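Local coordinates for protein chitinase A (PDB 4RL3) that probably hydrolyses the glycosidic links of chitin, this chain being the catalytic domain of a fern class III chitinase of glycoside hydrolase family 18, at residues A[101-106]-A[139-144]; A[179-184]-A[244-249]; A[198-203]-A[211-216]. All coordinates share one frame; numbering follows the deposited sequence.

Interaction 1 of 3, residues A[101-106]-A[139-144]; sequences ANAVSS and GQLITQ
Ala103 opens the contact by turning its methyl group toward Leu141, with CB of Ala103 3.8 Å from CD1 of Leu141. Such a small side chain lets the leucine methyl lie close to the helix surface itself, and CD1 of Leu141 comes within 3.6 Å of the backbone N of Val104. The leucine gets there with CG anti to its N (chi1 170°), so that one branch reaches forward over the peptide bond between Ala103 and Val104.

Val104 is the residue most deeply buried by the other helix. Its CG2 lies beside the backbone N and touches CD1 of Leu141 at 3.7 Å, the two side chains sliding past each other in opposite directions. The same CG2 meets Gln144, whose extended chain crosses the valine at about a right angle. Gln144 OE1 sits 3.7 Å from CG2 of Val104 and equally far from CG1 of Val104, so it sits at the fork between the two methyls, while Gln144 CB packs against CG2 from the other end of the glutamine chain. Contact across the segments is thus entirely of van der Waals kind. Farther along, Ser106 faces the loop at Phe49, its OG donating to Asn102 O one turn back and accepting from Phe49 N.

The short axes approach to 9.4 Å and cross at −35°, with the helices running broadly in the same direction, as expected of successive outer helices in a TIM barrel. Trp99 and Val100 of helix 96-114 extend the seam, and Leu141 and Ile142 rest on Ile119 and Ile121 of the intervening strand 118-123.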
loop_
_atom_site.group_PDB
_atom_site.type_symbol
_atom_site.label_atom_id
_atom_site.label_comp_id
_atom_site.label_asym_id
_atom_site.label_seq_id
_atom_site.Cartn_x
_atom_site.Cartn_y
_atom_site.Cartn_z
ATOM N N ALA A 101 21.259 -1.204 4.555
ATOM C CA ALA A 101 22.097 -1.205 3.364
ATOM C C ALA A 101 21.565 -2.165 2.310
ATOM O O ALA A 101 21.534 -1.852 1.117
ATOM C CB ALA A 101 23.546 -1.517 3.711
ATOM N N ASN A 102 21.129 -3.335 2.753
ATOM C CA ASN A 102 20.536 -4.306 1.839
ATOM C C ASN A 102 19.189 -3.881 1.277
ATOM O O ASN A 102 18.881 -4.154 0.110
ATOM C CB ASN A 102 20.396 -5.659 2.534
ATOM C CG ASN A 102 21.689 -6.454 2.538
ATOM O OD1 ASN A 102 22.517 -6.331 1.631
ATOM N ND2 ASN A 102 21.853 -7.293 3.545
ATOM N N ALA A 103 18.391 -3.218 2.105
ATOM C CA ALA A 103 17.055 -2.800 1.683
ATOM C C ALA A 103 17.133 -1.662 0.668
ATOM O O ALA A 103 16.471 -1.698 -0.373
ATOM C CB ALA A 103 16.244 -2.375 2.893
ATOM N N VAL A 104 17.937 -0.646 0.964
ATOM C CA VAL A 104 18.072 0.492 0.050
ATOM C C VAL A 104 18.614 0.003 -1.301
ATOM O O VAL A 104 18.081 0.373 -2.354
ATOM C CB VAL A 104 18.985 1.596 0.618
ATOM C CG1 VAL A 104 19.258 2.678 -0.429
ATOM C CG2 VAL A 104 18.336 2.203 1.864
ATOM N N SER A 105 19.658 -0.826 -1.267
ATOM C CA SER A 105 20.297 -1.293 -2.496
ATOM C C SER A 105 19.400 -2.245 -3.290
ATOM O O SER A 105 19.207 -2.050 -4.476
ATOM C CB SER A 105 21.649 -1.945 -2.209
ATOM O OG SER A 105 21.534 -3.076 -1.363
ATOM N N SER A 106 18.861 -3.268 -2.638
ATOM C CA SER A 106 18.000 -4.224 -3.341
ATOM C C SER A 106 16.719 -3.594 -3.877
ATOM O O SER A 106 16.296 -3.920 -4.987
ATOM C CB SER A 106 17.698 -5.466 -2.517
ATOM O OG SER A 106 16.869 -5.197 -1.402
ATOM N N GLY A 139 12.480 4.037 8.539
ATOM C CA GLY A 139 12.685 5.469 8.403
ATOM C C GLY A 139 13.932 5.777 7.594
ATOM O O GLY A 139 13.932 6.639 6.704
ATOM N N GLN A 140 15.007 5.054 7.877
ATOM C CA GLN A 140 16.255 5.219 7.118
ATOM C C GLN A 140 16.094 4.795 5.662
ATOM O O GLN A 140 16.595 5.449 4.765
ATOM C CB GLN A 140 17.376 4.415 7.761
ATOM C CG GLN A 140 17.893 5.005 9.050
ATOM C CD GLN A 140 19.114 4.250 9.542
ATOM O OE1 GLN A 140 20.172 4.304 8.916
ATOM N NE2 GLN A 140 18.974 3.522 10.640
ATOM N N LEU A 141 15.409 3.676 5.434
ATOM C CA LEU A 141 15.145 3.186 4.081
ATOM C C LEU A 141 14.419 4.255 3.257
ATOM O O LEU A 141 14.843 4.596 2.156
ATOM C CB LEU A 141 14.314 1.907 4.145
ATOM C CG LEU A 141 13.739 1.383 2.830
ATOM C CD1 LEU A 141 14.853 1.055 1.841
ATOM C CD2 LEU A 141 12.866 0.174 3.085
ATOM N N ILE A 142 13.333 4.790 3.807
ATOM C CA ILE A 142 12.550 5.788 3.074
ATOM C C ILE A 142 13.357 7.069 2.849
ATOM O O ILE A 142 13.357 7.644 1.758
ATOM C CB ILE A 142 11.225 6.116 3.797
ATOM C CG1 ILE A 142 10.312 4.898 3.803
ATOM C CG2 ILE A 142 10.533 7.289 3.131
ATOM C CD1 ILE A 142 9.120 5.031 4.733
ATOM N N THR A 143 14.054 7.503 3.893
ATOM C CA THR A 143 14.822 8.737 3.847
ATOM C C THR A 143 15.917 8.640 2.786
ATOM O O THR A 143 16.100 9.565 1.981
ATOM C CB THR A 143 15.430 9.053 5.229
ATOM O OG1 THR A 143 14.372 9.297 6.163
ATOM C CG2 THR A 143 16.354 10.259 5.170
ATOM N N GLN A 144 16.614 7.512 2.747
ATOM C CA GLN A 144 17.652 7.313 1.739
ATOM C C GLN A 144 17.092 7.213 0.320
ATOM O O GLN A 144 17.667 7.780 -0.609
ATOM C CB GLN A 144 18.477 6.071 2.031
ATOM C CG GLN A 144 19.439 6.211 3.188
ATOM C CD GLN A 144 20.491 5.109 3.209
ATOM O OE1 GLN A 144 21.006 4.688 2.166
ATOM N NE2 GLN A 144 20.854 4.687 4.395
#

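Interaction 2 of 3, residues A[179-184]-A[244-249]; sequences LVNFQF and GIFIFS. With EDO (1,2-ethanediol), chain C.
Asn181 lays its side chain over one face of the Phe246 ring, CB standing 3.8 Å from the ring centroid and 27° off the normal, a CH-pi contact displaced toward the rim. The amide continues the overlap, its plane only 22° from that of the ring, with CG of Asn181 4.0 Å from CD1 of Phe246. Both polar ends of this amide are engaged beyond the ring: OD1 receives Arg5 NH1, and ND2 bonds to Tyr7 OH, which would fix its rotation and keep it laid along the ring.

Phe246 reaches this place with CG between its own N and carbonyl carbon (chi1 76°). At the edge of the ring, near its plane, the backbone of the other segment closes in, and Phe182 O lies 3.3 Å from CE1 of Phe246. Asn181 and Gln183 are each the centre of an inverse gamma turn, and these kinks bring the carbonyl groups of Asn181 and Phe182 up to the ring. NE2 of Gln183 bonds to Ala157 O, and the nearest side-chain atom of Gln183 is about 4 Å from a bound magnesium ion.

Beyond Phe246, a cis peptide joins Phe248 to Ser249, consistent with the non-proline cis bonds of family 18 chitinases. Ser249 OG caps Gly252 N and shares a 2.6 Å hydrogen bond with O2 of a 1,2-ethanediol, probably from the crystallisation liquor, whose C1 is 3.4 Å from CZ of Phe248.

Strands 179-180 and 244-248 are not direct partners: the 212-216 chain lies between them, bonding to Val180 through Lys212 and Leu214 and to 244-248 through Ala215. The contact therefore reaches past one strand on the inner side of the barrel wall, where Phe246 also touches Arg5 of strand 3-8, while Ile245 and Ile247 face the outer helix 261-271.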
loop_
_atom_site.group_PDB
_atom_site.type_symbol
_atom_site.label_atom_id
_atom_site.label_comp_id
_atom_site.label_asym_id
_atom_site.label_seq_id
_atom_site.Cartn_x
_atom_site.Cartn_y
_atom_site.Cartn_z
ATOM N N LEU A 179 1.912 9.362 2.025
ATOM C CA LEU A 179 0.548 8.821 2.086
ATOM C C LEU A 179 0.434 7.740 3.144
ATOM O O LEU A 179 1.362 6.949 3.344
ATOM C CB LEU A 179 0.131 8.243 0.734
ATOM C CG LEU A 179 0.092 9.192 -0.460
ATOM C CD1 LEU A 179 0.006 8.415 -1.751
ATOM C CD2 LEU A 179 -1.066 10.171 -0.330
ATOM N N VAL A 180 -0.703 7.743 3.835
ATOM C CA VAL A 180 -1.023 6.738 4.831
ATOM C C VAL A 180 -2.182 5.911 4.280
ATOM O O VAL A 180 -3.328 6.382 4.204
ATOM C CB VAL A 180 -1.366 7.377 6.199
ATOM C CG1 VAL A 180 -1.717 6.289 7.215
ATOM C CG2 VAL A 180 -0.198 8.228 6.692
ATOM N N ASN A 181 -1.858 4.684 3.869
ATOM C CA ASN A 181 -2.835 3.710 3.375
ATOM C C ASN A 181 -3.475 2.989 4.570
ATOM O O ASN A 181 -3.224 1.806 4.791
ATOM C CB ASN A 181 -2.176 2.647 2.474
ATOM C CG ASN A 181 -1.756 3.156 1.093
ATOM O OD1 ASN A 181 -1.734 4.362 0.790
ATOM N ND2 ASN A 181 -1.379 2.213 0.256
ATOM N N PHE A 182 -4.275 3.697 5.361
ATOM C CA PHE A 182 -4.863 3.083 6.534
ATOM C C PHE A 182 -5.875 2.029 6.077
ATOM O O PHE A 182 -6.711 2.298 5.227
ATOM C CB PHE A 182 -5.531 4.119 7.442
ATOM C CG PHE A 182 -5.917 3.565 8.781
ATOM C CD1 PHE A 182 -7.096 2.855 8.923
ATOM C CD2 PHE A 182 -5.087 3.705 9.875
ATOM C CE1 PHE A 182 -7.452 2.308 10.129
ATOM C CE2 PHE A 182 -5.439 3.151 11.095
ATOM C CZ PHE A 182 -6.626 2.456 11.220
ATOM N N GLN A 183 -5.775 0.826 6.630
ATOM C CA GLN A 183 -6.613 -0.292 6.216
ATOM C C GLN A 183 -7.965 -0.301 6.932
ATOM O O GLN A 183 -8.128 -0.953 7.966
ATOM C CB GLN A 183 -5.902 -1.611 6.484
ATOM C CG GLN A 183 -4.574 -1.768 5.754
ATOM C CD GLN A 183 -3.943 -3.120 6.031
ATOM O OE1 GLN A 183 -4.635 -4.119 6.205
ATOM N NE2 GLN A 183 -2.621 -3.148 6.100
ATOM N N PHE A 184 -8.946 0.385 6.358
ATOM C CA PHE A 184 -10.273 0.493 6.990
ATOM C C PHE A 184 -11.096 -0.779 6.855
ATOM O O PHE A 184 -12.090 -0.954 7.567
ATOM C CB PHE A 184 -11.021 1.705 6.445
ATOM C CG PHE A 184 -10.467 3.007 6.948
ATOM C CD1 PHE A 184 -10.773 3.461 8.231
ATOM C CD2 PHE A 184 -9.603 3.764 6.170
ATOM C CE1 PHE A 184 -10.240 4.649 8.707
ATOM C CE2 PHE A 184 -9.084 4.960 6.639
ATOM C CZ PHE A 184 -9.393 5.403 7.914
ATOM N N GLY A 244 -7.933 10.954 -0.889
ATOM C CA GLY A 244 -7.945 9.856 -1.836
ATOM C C GLY A 244 -8.508 8.584 -1.247
ATOM O O GLY A 244 -8.933 8.552 -0.082
ATOM N N ILE A 245 -8.499 7.543 -2.070
ATOM C CA ILE A 245 -9.046 6.238 -1.734
ATOM C C ILE A 245 -8.106 5.169 -2.275
ATOM O O ILE A 245 -7.569 5.322 -3.371
ATOM C CB ILE A 245 -10.439 6.025 -2.391
ATOM C CG1 ILE A 245 -11.446 7.058 -1.880
ATOM C CG2 ILE A 245 -10.963 4.624 -2.130
ATOM C CD1 ILE A 245 -12.744 7.075 -2.646
ATOM N N PHE A 246 -7.912 4.083 -1.526
ATOM C CA PHE A 246 -7.282 2.891 -2.106
ATOM C C PHE A 246 -8.114 1.632 -1.889
ATOM O O PHE A 246 -8.936 1.561 -0.975
ATOM C CB PHE A 246 -5.836 2.694 -1.620
ATOM C CG PHE A 246 -5.714 2.153 -0.217
ATOM C CD1 PHE A 246 -5.736 2.997 0.875
ATOM C CD2 PHE A 246 -5.559 0.786 0.001
ATOM C CE1 PHE A 246 -5.610 2.496 2.163
ATOM C CE2 PHE A 246 -5.446 0.280 1.284
ATOM C CZ PHE A 246 -5.471 1.132 2.370
ATOM N N ILE A 247 -7.866 0.640 -2.743
ATOM C CA ILE A 247 -8.569 -0.639 -2.722
ATOM C C ILE A 247 -7.582 -1.782 -2.615
ATOM O O ILE A 247 -6.557 -1.800 -3.297
ATOM C CB ILE A 247 -9.440 -0.816 -3.985
ATOM C CG1 ILE A 247 -10.601 0.185 -3.944
ATOM C CG2 ILE A 247 -9.948 -2.254 -4.126
ATOM C CD1 ILE A 247 -11.399 0.244 -5.236
ATOM N N PHE A 248 -7.883 -2.702 -1.709
ATOM C CA PHE A 248 -7.226 -3.995 -1.647
ATOM C C PHE A 248 -8.268 -5.015 -2.114
ATOM O O PHE A 248 -9.195 -5.327 -1.362
ATOM C CB PHE A 248 -6.778 -4.259 -0.207
ATOM C CG PHE A 248 -5.790 -5.371 -0.091
ATOM C CD1 PHE A 248 -4.437 -5.121 -0.278
ATOM C CD2 PHE A 248 -6.198 -6.657 0.175
ATOM C CE1 PHE A 248 -3.511 -6.128 -0.189
ATOM C CE2 PHE A 248 -5.273 -7.681 0.266
ATOM C CZ PHE A 248 -3.928 -7.416 0.075
ATOM N N SER A 249 -8.196 -5.534 -3.340
ATOM C CA SER A 249 -7.086 -5.411 -4.289
ATOM C C SER A 249 -7.614 -5.749 -5.675
ATOM O O SER A 249 -8.716 -6.290 -5.808
ATOM C CB SER A 249 -6.012 -6.439 -3.958
ATOM O OG SER A 249 -6.544 -7.760 -3.991
HETATM C C1 EDO C . -2.945 -8.310 -3.058
HETATM O O1 EDO C . -2.478 -8.314 -4.420
HETATM C C2 EDO C . -3.674 -9.608 -2.700
HETATM O O2 EDO C . -4.921 -9.706 -3.380
#

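Interaction 3 of 3, residues A[198-203]-A[211-216]; sequences SLYNTA and AKVLAS
Val213 receives the phenol of Tyr200 at its carbonyl: Tyr200 OH donates to Val213 O over 2.7 Å, with a C=O...donor angle of 143° and the donor tilted 19° from the carbonyl plane. Because this oxygen lies at the ring edge, in the plane of the ring, CE2 of Tyr200 also comes within 3.4 Å of Val213 O. The side chain of Val213 runs past the tyrosine in the opposite direction, its CG1 4.1 Å from CE2 of Tyr200. Tyr200 reaches over with CG anti to its backbone N (chi1 177°), which carries the ring off the helix toward residues 213-215.

With a phenylalanine in place of Tyr200, Val213 O would probably lose this bond and the ring end would be left held by packing alone. The helix belongs to a beta-alpha-beta crossover of the TIM barrel, leading from strand 179-180 to the parallel strand 215-218, and its inner side covers the chain entering that second strand.

Leu214 turns the other way, into the barrel, where it meets Asn181 and Phe246. Ala215 approaches the tyrosine more loosely, CB lying 4.5 Å from CD2 of Tyr200, and touches Cys233 of helix 226-238, while Leu236 of that helix packs on Tyr200. At Ser216 the backbone O accepts from Tyr196 OH, a second tyrosine of helix 193-206.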
loop_
_atom_site.group_PDB
_atom_site.type_symbol
_atom_site.label_atom_id
_atom_site.label_comp_id
_atom_site.label_asym_id
_atom_site.label_seq_id
_atom_site.Cartn_x
_atom_site.Cartn_y
_atom_site.Cartn_z
ATOM N N SER A 198 -16.735 8.270 11.406
ATOM C CA SER A 198 -16.142 8.362 12.743
ATOM C C SER A 198 -14.801 7.613 12.833
ATOM O O SER A 198 -13.826 8.125 13.396
ATOM C CB SER A 198 -17.110 7.819 13.797
ATOM O OG SER A 198 -18.301 8.593 13.867
ATOM N N LEU A 199 -14.757 6.417 12.269
ATOM C CA LEU A 199 -13.541 5.599 12.294
ATOM C C LEU A 199 -12.418 6.273 11.511
ATOM O O LEU A 199 -11.242 6.229 11.912
ATOM C CB LEU A 199 -13.816 4.213 11.709
ATOM C CG LEU A 199 -14.773 3.340 12.519
ATOM C CD1 LEU A 199 -15.267 2.177 11.681
ATOM C CD2 LEU A 199 -14.111 2.849 13.790
ATOM N N TYR A 200 -12.786 6.898 10.392
ATOM C CA TYR A 200 -11.835 7.645 9.595
ATOM C C TYR A 200 -11.262 8.821 10.390
ATOM O O TYR A 200 -10.054 9.056 10.379
ATOM C CB TYR A 200 -12.465 8.131 8.269
ATOM C CG TYR A 200 -11.473 8.971 7.502
ATOM C CD1 TYR A 200 -11.338 10.331 7.769
ATOM C CD2 TYR A 200 -10.617 8.396 6.571
ATOM C CE1 TYR A 200 -10.393 11.092 7.111
ATOM C CE2 TYR A 200 -9.669 9.152 5.910
ATOM C CZ TYR A 200 -9.568 10.500 6.184
ATOM O OH TYR A 200 -8.610 11.272 5.567
ATOM N N ASN A 201 -12.123 9.576 11.071
ATOM C CA ASN A 201 -11.651 10.685 11.893
ATOM C C ASN A 201 -10.685 10.230 12.982
ATOM O O ASN A 201 -9.665 10.860 13.219
ATOM C CB ASN A 201 -12.838 11.453 12.487
ATOM C CG ASN A 201 -13.371 12.505 11.535
ATOM O OD1 ASN A 201 -13.004 13.683 11.638
ATOM N ND2 ASN A 201 -14.196 12.086 10.565
ATOM N N THR A 202 -10.974 9.105 13.614
ATOM C CA THR A 202 -10.105 8.607 14.662
ATOM C C THR A 202 -8.740 8.211 14.103
ATOM O O THR A 202 -7.694 8.582 14.656
ATOM C CB THR A 202 -10.755 7.421 15.388
ATOM O OG1 THR A 202 -11.920 7.881 16.105
ATOM C CG2 THR A 202 -9.772 6.791 16.371
ATOM N N ALA A 203 -8.741 7.453 13.010
ATOM C CA ALA A 203 -7.482 7.057 12.374
ATOM C C ALA A 203 -6.707 8.272 11.883
ATOM O O ALA A 203 -5.487 8.396 12.096
ATOM C CB ALA A 203 -7.745 6.101 11.221
ATOM N N ALA A 211 -4.719 14.905 6.154
ATOM C CA ALA A 211 -4.234 15.375 4.855
ATOM C C ALA A 211 -3.621 14.263 4.033
ATOM O O ALA A 211 -3.687 14.289 2.812
ATOM C CB ALA A 211 -3.215 16.493 5.036
ATOM N N LYS A 212 -2.999 13.301 4.709
ATOM C CA LYS A 212 -2.296 12.221 4.025
ATOM C C LYS A 212 -3.008 10.881 4.164
ATOM O O LYS A 212 -2.516 9.864 3.680
ATOM C CB LYS A 212 -0.882 12.098 4.599
ATOM C CG LYS A 212 -0.006 13.300 4.319
ATOM C CD LYS A 212 1.389 13.118 4.894
ATOM C CE LYS A 212 2.370 14.124 4.319
ATOM N NZ LYS A 212 3.656 14.098 5.056
ATOM N N VAL A 213 -4.149 10.854 4.837
ATOM C CA VAL A 213 -4.763 9.584 5.206
ATOM C C VAL A 213 -5.857 9.206 4.200
ATOM O O VAL A 213 -6.894 9.850 4.120
ATOM C CB VAL A 213 -5.315 9.609 6.653
ATOM C CG1 VAL A 213 -5.871 8.245 7.027
ATOM C CG2 VAL A 213 -4.216 10.020 7.630
ATOM N N LEU A 214 -5.600 8.152 3.428
ATOM C CA LEU A 214 -6.556 7.680 2.422
ATOM C C LEU A 214 -7.630 6.794 3.035
ATOM O O LEU A 214 -7.357 6.022 3.944
ATOM C CB LEU A 214 -5.830 6.911 1.317
ATOM C CG LEU A 214 -4.684 7.659 0.636
ATOM C CD1 LEU A 214 -4.008 6.733 -0.350
ATOM C CD2 LEU A 214 -5.164 8.929 -0.037
ATOM N N ALA A 215 -8.860 6.917 2.535
ATOM C CA ALA A 215 -9.909 5.972 2.858
ATOM C C ALA A 215 -9.679 4.717 2.054
ATOM O O ALA A 215 -8.945 4.732 1.067
ATOM C CB ALA A 215 -11.272 6.559 2.534
ATOM N N SER A 216 -10.300 3.622 2.470
ATOM C CA SER A 216 -10.128 2.348 1.787
ATOM C C SER A 216 -11.242 1.352 2.058
ATOM O O SER A 216 -12.026 1.480 3.020
ATOM C CB SER A 216 -8.793 1.705 2.159
ATOM O OG SER A 216 -8.708 1.479 3.552
#

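Overall arrangement
From the N terminus, interaction 1 comes first: 101-106 and 139-144 close a loop that carries strand 118-123 and join two outer helices on one side of the barrel. It ends before the others begin and touches neither, its centre lying about 23 Å from that of interaction 2 and 28 Å from that of interaction 3. Interaction 2 then opens at 179-184 and closes only at 244-249. Interaction 3, from 198-203 to 211-216, is nested inside that loop, fastening helix 193-206 to the strand that follows it. These last two meet directly: Phe182 O lies 2.7 Å from Ser216 OG, and strand 215-218 also pairs with 244-248, so 211-216 joins both segments of interaction 2.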